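Local coordinates for uncharacterized protein orp (Desulfovibrio gigas, PDB 2WFB) that probably binds a mixed molybdenum-copper sulphide cluster, and is seen here in its apo form, at residues 6-11 with 61-66; 14-19 with 38-43; 28-33 with 57-62; 79-84 with 91-96. One frame throughout, in Å; residues are numbered along the deposited sequence.

Interaction 1. Residues 6-11 with 61-66; sequences RIAVTA and QVLAKS
Successive bends at chi2 and chi3 carry the Arg6 guanidinium away from its strand toward Ser66, and a CG anti to the carbonyl carbon in Leu63 (chi1 -70°) sends that side chain over to Ala8. The arginine grip is slight: NH1 stands 2.8 Å from Ser66 O, but the angle at the hydrogen is only 117°, a weak hydrogen bond, and the carbonyl oxygen meets the guanidinium plane obliquely. The methyl CB of Ala8 and the CD2 branch of Leu63 come within 3.5 Å, a close apolar touch two residues further along the strand from Arg6. This is helix 55-66 lying over strand 6-11, the central strand of a mixed sheet ordered 3-2-1-4-5 as in the ribonuclease H-like fold. The helix covers one face; on the other, Ile7 and Val9 meet helix 100-108. The CA atoms of Ala8 and Leu63 are 7.5 Å apart where the two elements approach. Leu63 also packs on Leu71, Phe24, Phe30 and Ile89. Ser66 also turns back on its own helix: OG donates to Leu63 O at 3.0 Å, tilted 26° from the carbonyl plane.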
loop_
_atom_site.group_PDB
_atom_site.type_symbol
_atom_site.label_atom_id
_atom_site.label_comp_id
_atom_site.label_asym_id
_atom_site.label_seq_id
_atom_site.Cartn_x
_atom_site.Cartn_y
_atom_site.Cartn_z
ATOM N N ARG A 6 -9.357 3.642 -5.081
ATOM C CA ARG A 6 -9.009 3.453 -3.653
ATOM C C ARG A 6 -7.540 3.114 -3.572
ATOM O O ARG A 6 -7.101 2.033 -3.973
ATOM C CB ARG A 6 -9.815 2.344 -2.966
ATOM C CG ARG A 6 -11.209 2.207 -3.452
ATOM C CD ARG A 6 -12.231 2.870 -2.563
ATOM N NE ARG A 6 -13.313 1.907 -2.331
ATOM C CZ ARG A 6 -13.389 1.130 -1.260
ATOM N NH1 ARG A 6 -12.468 1.240 -0.305
ATOM N NH2 ARG A 6 -14.382 0.260 -1.140
ATOM N N ILE A 7 -6.792 4.085 -3.082
ATOM C CA ILE A 7 -5.338 4.026 -3.087
ATOM C C ILE A 7 -4.877 3.711 -1.662
ATOM O O ILE A 7 -5.143 4.481 -0.762
ATOM C CB ILE A 7 -4.739 5.361 -3.554
ATOM C CG1 ILE A 7 -5.317 5.757 -4.929
ATOM C CG2 ILE A 7 -3.211 5.250 -3.547
ATOM C CD1 ILE A 7 -5.052 7.205 -5.355
ATOM N N ALA A 8 -4.228 2.558 -1.474
ATOM C CA ALA A 8 -3.635 2.213 -0.194
ATOM C C ALA A 8 -2.164 2.641 -0.173
ATOM O O ALA A 8 -1.439 2.456 -1.131
ATOM C CB ALA A 8 -3.748 0.727 0.072
ATOM N N VAL A 9 -1.739 3.230 0.928
ATOM C CA VAL A 9 -0.359 3.650 1.055
ATOM C C VAL A 9 0.148 3.077 2.373
ATOM O O VAL A 9 -0.479 3.301 3.401
ATOM C CB VAL A 9 -0.216 5.186 1.066
ATOM C CG1 VAL A 9 1.273 5.593 1.098
ATOM C CG2 VAL A 9 -0.892 5.831 -0.145
ATOM N N THR A 10 1.270 2.343 2.337
ATOM C CA THR A 10 1.898 1.837 3.569
ATOM C C THR A 10 2.290 2.983 4.492
ATOM O O THR A 10 2.840 3.989 4.053
ATOM C CB THR A 10 3.105 0.938 3.296
ATOM O OG1 THR A 10 4.055 1.647 2.484
ATOM C CG2 THR A 10 2.668 -0.321 2.560
ATOM N N ALA A 11 1.974 2.837 5.780
ATOM C CA ALA A 11 2.046 3.957 6.694
ATOM C C ALA A 11 2.590 3.523 8.048
ATOM O O ALA A 11 2.431 2.374 8.460
ATOM C CB ALA A 11 0.686 4.596 6.845
ATOM N N GLN A 61 -4.170 -9.689 1.721
ATOM C CA GLN A 61 -5.548 -10.060 2.069
ATOM C C GLN A 61 -6.285 -8.964 2.838
ATOM O O GLN A 61 -7.456 -8.726 2.579
ATOM C CB GLN A 61 -5.603 -11.411 2.796
ATOM C CG GLN A 61 -5.321 -12.560 1.817
ATOM C CD GLN A 61 -4.776 -13.832 2.471
ATOM O OE1 GLN A 61 -4.774 -13.974 3.697
ATOM N NE2 GLN A 61 -4.318 -14.769 1.638
ATOM N N VAL A 62 -5.602 -8.274 3.747
ATOM C CA VAL A 62 -6.178 -7.101 4.396
ATOM C C VAL A 62 -6.595 -6.037 3.349
ATOM O O VAL A 62 -7.713 -5.513 3.400
ATOM C CB VAL A 62 -5.228 -6.541 5.473
ATOM C CG1 VAL A 62 -5.679 -5.130 5.958
ATOM C CG2 VAL A 62 -5.163 -7.498 6.661
ATOM N N LEU A 63 -5.707 -5.737 2.403
ATOM C CA LEU A 63 -5.991 -4.796 1.317
ATOM C C LEU A 63 -7.106 -5.230 0.362
ATOM O O LEU A 63 -7.879 -4.405 -0.079
ATOM C CB LEU A 63 -4.721 -4.491 0.508
ATOM C CG LEU A 63 -3.654 -3.654 1.210
ATOM C CD1 LEU A 63 -2.506 -3.366 0.243
ATOM C CD2 LEU A 63 -4.242 -2.357 1.736
ATOM N N ALA A 64 -7.179 -6.512 0.028
ATOM C CA ALA A 64 -8.230 -6.991 -0.850
ATOM C C ALA A 64 -9.573 -6.775 -0.159
ATOM O O ALA A 64 -10.526 -6.355 -0.799
ATOM C CB ALA A 64 -8.022 -8.455 -1.231
ATOM N N LYS A 65 -9.618 -7.013 1.155
ATOM C CA LYS A 65 -10.809 -6.757 1.988
ATOM C C LYS A 65 -11.239 -5.301 2.072
ATOM O O LYS A 65 -12.434 -5.014 2.201
ATOM C CB LYS A 65 -10.636 -7.340 3.402
ATOM C CG LYS A 65 -10.676 -8.868 3.382
ATOM C CD LYS A 65 -10.484 -9.482 4.763
ATOM C CE LYS A 65 -9.978 -10.930 4.652
ATOM N NZ LYS A 65 -9.033 -11.284 5.777
ATOM N N SER A 66 -10.290 -4.374 1.990
ATOM C CA SER A 66 -10.650 -2.958 1.961
ATOM C C SER A 66 -11.063 -2.467 0.553
ATOM O O SER A 66 -11.493 -1.336 0.396
ATOM C CB SER A 66 -9.509 -2.112 2.537
ATOM O OG SER A 66 -8.448 -2.004 1.608
#

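Interaction 2. Residues 14-19 with 38-43; sequences PGLDGL and MAAEYV
One face of the Tyr42 ring carries Pro14, which lies across it obliquely. Pro14 N sits 3.6 Å above the ring plane, displaced toward the rim, while Pro14 CG hangs nearer the middle, 4.2 Å from the ring centroid and only 15° off the normal, a CH-pi contact. Between them, Pro14 CA reaches Tyr42 CD1 at 3.6 Å and Pro14 CB lies over Tyr42 CG, so the pyrrolidine spans the CD1, CG and CD2 side of the face. Tyr42 holds its ring there with CG anti to the backbone N (chi1 180°), and Ala28 touches the ring's hydroxyl end. Strand 40-44 is an outermost strand of the sheet, and 14-19, part of the loop between strands 6-11 and 29-34, folds back against it at the surface. Two residues on in the loop and two back in the strand, Leu16 CD2 meets Ala40 CB at 4.3 Å, and both residues also rest on Val33 of the neighbouring strand. The contact is wholly apolar across the two segments. Next to it, the loop is tied to helix 100-108 by a salt bridge from Asp17 OD1 to Arg101 NE and by backbone bonds of Leu16 and Gly18 to Arg101 and Val100.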
loop_
_atom_site.group_PDB
_atom_site.type_symbol
_atom_site.label_atom_id
_atom_site.label_comp_id
_atom_site.label_asym_id
_atom_site.label_seq_id
_atom_site.Cartn_x
_atom_site.Cartn_y
_atom_site.Cartn_z
ATOM N N PRO A 14 -1.446 6.615 11.677
ATOM C CA PRO A 14 -2.529 7.381 11.010
ATOM C C PRO A 14 -2.100 8.787 10.559
ATOM O O PRO A 14 -1.161 9.338 11.116
ATOM C CB PRO A 14 -3.629 7.479 12.084
ATOM C CG PRO A 14 -3.177 6.600 13.242
ATOM C CD PRO A 14 -1.688 6.411 13.117
ATOM N N GLY A 15 -2.767 9.346 9.548
ATOM C CA GLY A 15 -2.534 10.731 9.148
ATOM C C GLY A 15 -1.988 10.878 7.747
ATOM O O GLY A 15 -1.134 10.102 7.322
ATOM N N LEU A 16 -2.462 11.893 7.033
ATOM C CA LEU A 16 -2.024 12.124 5.669
ATOM C C LEU A 16 -0.615 12.688 5.572
ATOM O O LEU A 16 0.024 12.590 4.538
ATOM C CB LEU A 16 -3.019 13.026 4.935
ATOM C CG LEU A 16 -4.328 12.353 4.482
ATOM C CD1 LEU A 16 -5.309 13.401 3.981
ATOM C CD2 LEU A 16 -4.069 11.313 3.406
ATOM N N ASP A 17 -0.112 13.266 6.655
ATOM C CA ASP A 17 1.190 13.901 6.595
ATOM C C ASP A 17 2.318 13.124 7.254
ATOM O O ASP A 17 3.442 13.605 7.301
ATOM C CB ASP A 17 1.101 15.358 7.060
ATOM C CG ASP A 17 0.213 16.202 6.136
ATOM O OD1 ASP A 17 0.490 16.270 4.901
ATOM O OD2 ASP A 17 -0.779 16.772 6.645
ATOM N N GLY A 18 2.030 11.915 7.735
ATOM C CA GLY A 18 3.087 10.990 8.167
ATOM C C GLY A 18 3.783 10.404 6.949
ATOM O O GLY A 18 3.257 10.469 5.852
ATOM N N LEU A 19 4.948 9.791 7.137
ATOM C CA LEU A 19 5.738 9.271 6.021
ATOM C C LEU A 19 5.220 7.935 5.556
ATOM O O LEU A 19 4.664 7.203 6.351
ATOM C CB LEU A 19 7.205 9.084 6.437
ATOM C CG LEU A 19 8.030 10.331 6.730
ATOM C CD1 LEU A 19 9.358 9.875 7.314
ATOM C CD2 LEU A 19 8.236 11.148 5.466
ATOM N N MET A 38 -11.410 13.372 -1.743
ATOM C CA MET A 38 -10.445 12.514 -1.018
ATOM C C MET A 38 -10.680 12.096 0.456
ATOM O O MET A 38 -9.967 12.528 1.365
ATOM C CB MET A 38 -9.113 13.293 -1.078
ATOM C CG MET A 38 -7.828 12.476 -1.076
ATOM S SD MET A 38 -6.432 13.290 -1.941
ATOM C CE MET A 38 -5.108 12.929 -0.778
ATOM N N ALA A 39 -11.636 11.220 0.700
ATOM C CA ALA A 39 -11.794 10.648 2.022
ATOM C C ALA A 39 -10.654 9.645 2.298
ATOM O O ALA A 39 -10.155 8.994 1.381
ATOM C CB ALA A 39 -13.147 9.983 2.150
ATOM N N ALA A 40 -10.242 9.550 3.561
ATOM C CA ALA A 40 -9.183 8.632 3.980
ATOM C C ALA A 40 -9.530 7.864 5.262
ATOM O O ALA A 40 -10.198 8.392 6.145
ATOM C CB ALA A 40 -7.885 9.408 4.165
ATOM N N GLU A 41 -9.076 6.620 5.365
ATOM C CA GLU A 41 -9.167 5.879 6.620
ATOM C C GLU A 41 -7.808 5.240 6.906
ATOM O O GLU A 41 -6.993 5.096 5.999
ATOM C CB GLU A 41 -10.265 4.801 6.564
ATOM C CG GLU A 41 -10.071 3.772 5.455
ATOM C CD GLU A 41 -11.002 2.551 5.534
ATOM O OE1 GLU A 41 -10.896 1.682 4.626
ATOM O OE2 GLU A 41 -11.820 2.459 6.477
ATOM N N TYR A 42 -7.571 4.871 8.160
ATOM C CA TYR A 42 -6.384 4.129 8.541
ATOM C C TYR A 42 -6.743 2.679 8.853
ATOM O O TYR A 42 -7.616 2.407 9.682
ATOM C CB TYR A 42 -5.666 4.806 9.723
ATOM C CG TYR A 42 -4.428 4.071 10.172
ATOM C CD1 TYR A 42 -3.243 4.173 9.457
ATOM C CD2 TYR A 42 -4.452 3.266 11.306
ATOM C CE1 TYR A 42 -2.095 3.493 9.859
ATOM C CE2 TYR A 42 -3.328 2.572 11.719
ATOM C CZ TYR A 42 -2.153 2.693 10.994
ATOM O OH TYR A 42 -1.042 2.020 11.410
ATOM N N VAL A 43 -6.084 1.757 8.163
ATOM C CA VAL A 43 -6.295 0.317 8.305
ATOM C C VAL A 43 -5.086 -0.244 9.050
ATOM O O VAL A 43 -3.961 -0.213 8.544
ATOM C CB VAL A 43 -6.498 -0.383 6.927
ATOM C CG1 VAL A 43 -6.653 -1.895 7.077
ATOM C CG2 VAL A 43 -7.730 0.170 6.223
#

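Interaction 3. Residues 28-33 with 57-62; sequences AGFVVV and INAAQV
Phe30 reaches from strand 29-34 to Ala59 and Val62 of helix 55-66, a buried piece of the helix-on-sheet layer in this alpha/beta fold. Following the strand from its start, Gly29 enters the sheet, pairing through its backbone with Ala11 of the antiparallel neighbour 6-11. Phe30 is the residue that crosses to the helix. Its CG stands anti to the carbonyl carbon and beside the backbone N (chi1 -48°), which projects the ring off the sheet and end-first toward the helix, with CZ leading. The methyl of Ala59 meets this ring at its edge, close to the ring plane, with CB 3.8 Å from Phe30 CZ, whereas the approach of Val62 is oblique. The two partners therefore share the far end of the ring, Ala59 taking CZ and Val62 the adjoining CE2. Ala59 and Val62 are three apart, so one turn of helix brings both to the same aromatic side chain. Thr10 and Asn45 also touch the ring, and Phe24 packs on Ala59. Val32, two residues on, shares the helix-facing side and packs on Val43 of the edge strand. Val43 also touches Val62, so the helix bears on both strands here. Within the helix, Val62 N bonds to Asn58 O at 3.0 Å, and from this residue the branch CG1 stands 4.2 Å from Phe30 CE2.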
loop_
_atom_site.group_PDB
_atom_site.type_symbol
_atom_site.label_atom_id
_atom_site.label_comp_id
_atom_site.label_asym_id
_atom_site.label_seq_id
_atom_site.Cartn_x
_atom_site.Cartn_y
_atom_site.Cartn_z
ATOM N N ALA A 28 3.170 -0.713 9.723
ATOM C CA ALA A 28 2.235 -0.504 10.863
ATOM C C ALA A 28 0.757 -0.574 10.394
ATOM O O ALA A 28 -0.121 -1.083 11.100
ATOM C CB ALA A 28 2.531 0.848 11.599
ATOM N N GLY A 29 0.506 -0.066 9.190
ATOM C CA GLY A 29 -0.832 -0.009 8.649
ATOM C C GLY A 29 -0.815 0.646 7.283
ATOM O O GLY A 29 0.252 0.854 6.694
ATOM N N PHE A 30 -2.010 0.979 6.797
ATOM C CA PHE A 30 -2.225 1.542 5.465
ATOM C C PHE A 30 -3.197 2.671 5.602
ATOM O O PHE A 30 -4.250 2.511 6.216
ATOM C CB PHE A 30 -2.843 0.518 4.499
ATOM C CG PHE A 30 -2.161 -0.815 4.514
ATOM C CD1 PHE A 30 -0.959 -0.999 3.862
ATOM C CD2 PHE A 30 -2.718 -1.882 5.204
ATOM C CE1 PHE A 30 -0.301 -2.234 3.899
ATOM C CE2 PHE A 30 -2.063 -3.117 5.237
ATOM C CZ PHE A 30 -0.863 -3.286 4.575
ATOM N N VAL A 31 -2.841 3.818 5.048
ATOM C CA VAL A 31 -3.797 4.887 4.870
ATOM C C VAL A 31 -4.432 4.641 3.504
ATOM O O VAL A 31 -3.741 4.617 2.484
ATOM C CB VAL A 31 -3.130 6.275 4.925
ATOM C CG1 VAL A 31 -4.143 7.388 4.542
ATOM C CG2 VAL A 31 -2.589 6.542 6.294
ATOM N N VAL A 32 -5.742 4.416 3.501
ATOM C CA VAL A 32 -6.489 4.134 2.284
ATOM C C VAL A 32 -7.282 5.385 1.891
ATOM O O VAL A 32 -8.077 5.868 2.687
ATOM C CB VAL A 32 -7.477 2.976 2.490
ATOM C CG1 VAL A 32 -8.205 2.669 1.160
ATOM C CG2 VAL A 32 -6.755 1.746 3.014
ATOM N N VAL A 33 -7.060 5.899 0.686
ATOM C CA VAL A 33 -7.684 7.174 0.270
ATOM C C VAL A 33 -8.490 7.008 -1.009
ATOM O O VAL A 33 -8.086 6.286 -1.925
ATOM C CB VAL A 33 -6.648 8.330 0.050
ATOM C CG1 VAL A 33 -6.015 8.750 1.343
ATOM C CG2 VAL A 33 -5.571 7.902 -0.877
ATOM N N ILE A 57 1.585 -11.822 2.404
ATOM C CA ILE A 57 0.348 -12.512 2.045
ATOM C C ILE A 57 -0.824 -12.049 2.926
ATOM O O ILE A 57 -1.892 -11.717 2.416
ATOM C CB ILE A 57 0.553 -14.050 2.027
ATOM C CG1 ILE A 57 1.429 -14.409 0.822
ATOM C CG2 ILE A 57 -0.767 -14.762 1.941
ATOM C CD1 ILE A 57 2.167 -15.717 0.906
ATOM N N ASN A 58 -0.611 -11.955 4.232
ATOM C CA ASN A 58 -1.676 -11.459 5.102
ATOM C C ASN A 58 -2.054 -10.012 4.818
ATOM O O ASN A 58 -3.218 -9.652 4.870
ATOM C CB ASN A 58 -1.282 -11.586 6.568
ATOM C CG ASN A 58 -2.460 -11.381 7.508
ATOM O OD1 ASN A 58 -2.571 -10.349 8.200
ATOM N ND2 ASN A 58 -3.352 -12.361 7.535
ATOM N N ALA A 59 -1.055 -9.174 4.555
ATOM C CA ALA A 59 -1.278 -7.767 4.273
ATOM C C ALA A 59 -2.046 -7.590 2.965
ATOM O O ALA A 59 -2.967 -6.766 2.886
ATOM C CB ALA A 59 0.062 -7.007 4.249
ATOM N N ALA A 60 -1.698 -8.393 1.951
ATOM C CA ALA A 60 -2.401 -8.379 0.671
ATOM C C ALA A 60 -3.882 -8.716 0.850
ATOM O O ALA A 60 -4.751 -8.098 0.212
ATOM C CB ALA A 60 -1.737 -9.319 -0.304
ATOM N N GLN A 61 -4.170 -9.689 1.721
ATOM C CA GLN A 61 -5.548 -10.060 2.069
ATOM C C GLN A 61 -6.285 -8.964 2.838
ATOM O O GLN A 61 -7.456 -8.726 2.579
ATOM C CB GLN A 61 -5.603 -11.411 2.796
ATOM C CG GLN A 61 -5.321 -12.560 1.817
ATOM C CD GLN A 61 -4.776 -13.832 2.471
ATOM O OE1 GLN A 61 -4.774 -13.974 3.697
ATOM N NE2 GLN A 61 -4.318 -14.769 1.638
ATOM N N VAL A 62 -5.602 -8.274 3.747
ATOM C CA VAL A 62 -6.178 -7.101 4.396
ATOM C C VAL A 62 -6.595 -6.037 3.349
ATOM O O VAL A 62 -7.713 -5.513 3.400
ATOM C CB VAL A 62 -5.228 -6.541 5.473
ATOM C CG1 VAL A 62 -5.679 -5.130 5.958
ATOM C CG2 VAL A 62 -5.163 -7.498 6.661
#

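Interaction 4. Residues 79-84 with 91-96; sequences KAFQAL and VGQDLE. With PO4 (phosphate ion), chain D.
The beta-alpha-beta unit made of strand 68-72, helix 78-86 and strand 90-92 is closed here, where Phe81 and Leu84 of the helix rest on Val91 of the last strand. Phe81 reaches it with CG anti to the backbone N, and its CE1 comes to 3.9 Å from Val91 CB, the two side chains crossing at a slant. Leu84, about one turn on, sends CD1 against Val91 CG2 at 3.7 Å, roughly at right angles. Val91 thus offers CB and both methyl branches to the helix, and Leu84 leans in turn on Ala60, Leu63 and Leu71. Beyond the strand, the amide of Gln93 approaches the same phenyl ring obliquely, NE2 lying 3.9 Å from Phe81 CE1 with the two planes 57° apart. The hydrogen bond of that amide nitrogen goes to Gly117 O, and its contact with the ring is only packing. At the start of the helix a phosphate ion, probably from the crystallisation liquor, is held by main-chain amides. Lys79 N donates to phosphate O2 at 2.8 Å and 162°. Ala80 N donates to phosphate O1 at 3.0 Å and 155°. Both bonds are fairly straight and come from the first turn, where amides point out of the helix, so the helix dipole probably helps to hold the anion.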
loop_
_atom_site.group_PDB
_atom_site.type_symbol
_atom_site.label_atom_id
_atom_site.label_comp_id
_atom_site.label_asym_id
_atom_site.label_seq_id
_atom_site.Cartn_x
_atom_site.Cartn_y
_atom_site.Cartn_z
ATOM N N LYS A 79 6.512 -13.027 -2.902
ATOM C CA LYS A 79 5.231 -13.638 -2.609
ATOM C C LYS A 79 4.156 -12.572 -2.366
ATOM O O LYS A 79 2.998 -12.731 -2.793
ATOM C CB LYS A 79 5.363 -14.631 -1.460
ATOM C CG LYS A 79 6.227 -15.854 -1.853
ATOM C CD LYS A 79 6.143 -16.969 -0.820
ATOM C CE LYS A 79 6.815 -18.255 -1.347
ATOM N NZ LYS A 79 6.733 -19.403 -0.372
ATOM N N ALA A 80 4.541 -11.487 -1.692
ATOM C CA ALA A 80 3.635 -10.371 -1.481
ATOM C C ALA A 80 3.230 -9.766 -2.814
ATOM O O ALA A 80 2.046 -9.494 -3.028
ATOM C CB ALA A 80 4.247 -9.342 -0.595
ATOM N N PHE A 81 4.201 -9.555 -3.704
ATOM C CA PHE A 81 3.909 -9.011 -5.024
ATOM C C PHE A 81 2.915 -9.883 -5.802
ATOM O O PHE A 81 1.991 -9.356 -6.429
ATOM C CB PHE A 81 5.171 -8.819 -5.865
ATOM C CG PHE A 81 4.952 -7.937 -7.062
ATOM C CD1 PHE A 81 5.043 -6.550 -6.937
ATOM C CD2 PHE A 81 4.622 -8.486 -8.303
ATOM C CE1 PHE A 81 4.821 -5.726 -8.009
ATOM C CE2 PHE A 81 4.394 -7.660 -9.410
ATOM C CZ PHE A 81 4.483 -6.285 -9.265
ATOM N N GLN A 82 3.119 -11.200 -5.780
ATOM C CA GLN A 82 2.215 -12.142 -6.468
ATOM C C GLN A 82 0.792 -12.084 -5.897
ATOM O O GLN A 82 -0.192 -12.089 -6.647
ATOM C CB GLN A 82 2.750 -13.565 -6.342
ATOM C CG GLN A 82 1.746 -14.623 -6.768
ATOM C CD GLN A 82 2.105 -15.998 -6.267
ATOM O OE1 GLN A 82 3.277 -16.416 -6.321
ATOM N NE2 GLN A 82 1.097 -16.724 -5.772
ATOM N N ALA A 83 0.702 -12.027 -4.569
ATOM C CA ALA A 83 -0.565 -11.904 -3.873
ATOM C C ALA A 83 -1.304 -10.602 -4.243
ATOM O O ALA A 83 -2.515 -10.632 -4.460
ATOM C CB ALA A 83 -0.349 -12.008 -2.385
ATOM N N LEU A 84 -0.585 -9.478 -4.330
ATOM C CA LEU A 84 -1.158 -8.196 -4.806
ATOM C C LEU A 84 -1.662 -8.226 -6.256
ATOM O O LEU A 84 -2.765 -7.738 -6.548
ATOM C CB LEU A 84 -0.171 -7.028 -4.612
ATOM C CG LEU A 84 0.184 -6.719 -3.168
ATOM C CD1 LEU A 84 1.479 -5.896 -3.105
ATOM C CD2 LEU A 84 -0.964 -6.019 -2.473
ATOM N N VAL A 91 0.839 -1.782 -8.144
ATOM C CA VAL A 91 1.850 -1.484 -7.141
ATOM C C VAL A 91 2.769 -0.377 -7.612
ATOM O O VAL A 91 3.266 -0.422 -8.737
ATOM C CB VAL A 91 2.680 -2.738 -6.788
ATOM C CG1 VAL A 91 3.781 -2.394 -5.782
ATOM C CG2 VAL A 91 1.747 -3.839 -6.224
ATOM N N GLY A 92 2.945 0.633 -6.765
ATOM C CA GLY A 92 3.932 1.701 -6.974
ATOM C C GLY A 92 5.014 1.476 -5.939
ATOM O O GLY A 92 4.719 1.211 -4.784
ATOM N N GLN A 93 6.264 1.540 -6.351
ATOM C CA GLN A 93 7.394 1.253 -5.452
ATOM C C GLN A 93 8.265 2.483 -5.254
ATOM O O GLN A 93 8.035 3.499 -5.916
ATOM C CB GLN A 93 8.230 0.087 -5.995
ATOM C CG GLN A 93 7.594 -1.253 -5.699
ATOM C CD GLN A 93 8.136 -2.379 -6.548
ATOM O OE1 GLN A 93 8.977 -2.173 -7.414
ATOM N NE2 GLN A 93 7.640 -3.572 -6.315
ATOM N N ASP A 94 9.225 2.392 -4.323
ATOM C CA ASP A 94 10.313 3.385 -4.149
ATOM C C ASP A 94 9.814 4.731 -3.665
ATOM O O ASP A 94 10.388 5.775 -4.008
ATOM C CB ASP A 94 11.138 3.563 -5.442
ATOM C CG ASP A 94 11.680 2.233 -6.000
ATOM O OD1 ASP A 94 12.332 1.469 -5.248
ATOM O OD2 ASP A 94 11.450 1.951 -7.208
ATOM N N LEU A 95 8.735 4.714 -2.878
ATOM C CA LEU A 95 8.117 5.950 -2.392
ATOM C C LEU A 95 8.508 6.366 -0.960
ATOM O O LEU A 95 7.922 7.294 -0.397
ATOM C CB LEU A 95 6.592 5.901 -2.564
ATOM C CG LEU A 95 6.189 5.817 -4.039
ATOM C CD1 LEU A 95 4.816 5.228 -4.202
ATOM C CD2 LEU A 95 6.279 7.175 -4.731
ATOM N N GLU A 96 9.507 5.697 -0.385
ATOM C CA GLU A 96 9.987 6.058 0.942
ATOM C C GLU A 96 10.605 7.461 0.907
ATOM O O GLU A 96 11.195 7.888 -0.105
ATOM C CB GLU A 96 10.942 4.989 1.502
ATOM C CG GLU A 96 12.296 4.865 0.786
ATOM C CD GLU A 96 12.324 3.954 -0.464
ATOM O OE1 GLU A 96 11.291 3.450 -0.954
ATOM O OE2 GLU A 96 13.435 3.719 -0.967
HETATM P P PO4 D . 7.963 -12.048 0.517
HETATM O O1 PO4 D . 6.890 -11.079 0.125
HETATM O O2 PO4 D . 8.165 -13.002 -0.631
HETATM O O3 PO4 D . 9.236 -11.310 0.881
HETATM O O4 PO4 D . 7.530 -12.836 1.722
#

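Overall arrangement
From the N terminus, strand 6-11 opens interaction 1, the longest loop, which shuts only on helix 55-66. Interaction 2 lies wholly within that span, while interaction 3 opens inside it and ends on the same helical stretch. 14-19 closes on 38-43, but 28-33 starts before that closure and ends on 57-62, so the two cross. Interactions 1 and 3 share Gln61 and Val62, and so join the helix to neighbouring strands of one sheet; interaction 2 binds the surface loop to the edge strand 40-44. Interaction 4 follows in series as a short loop at the other edge of the sheet, its centre about 19 Å from that of interaction 2. Contacts of Ala60 and Leu63 with helix 78-86 link it to the rest.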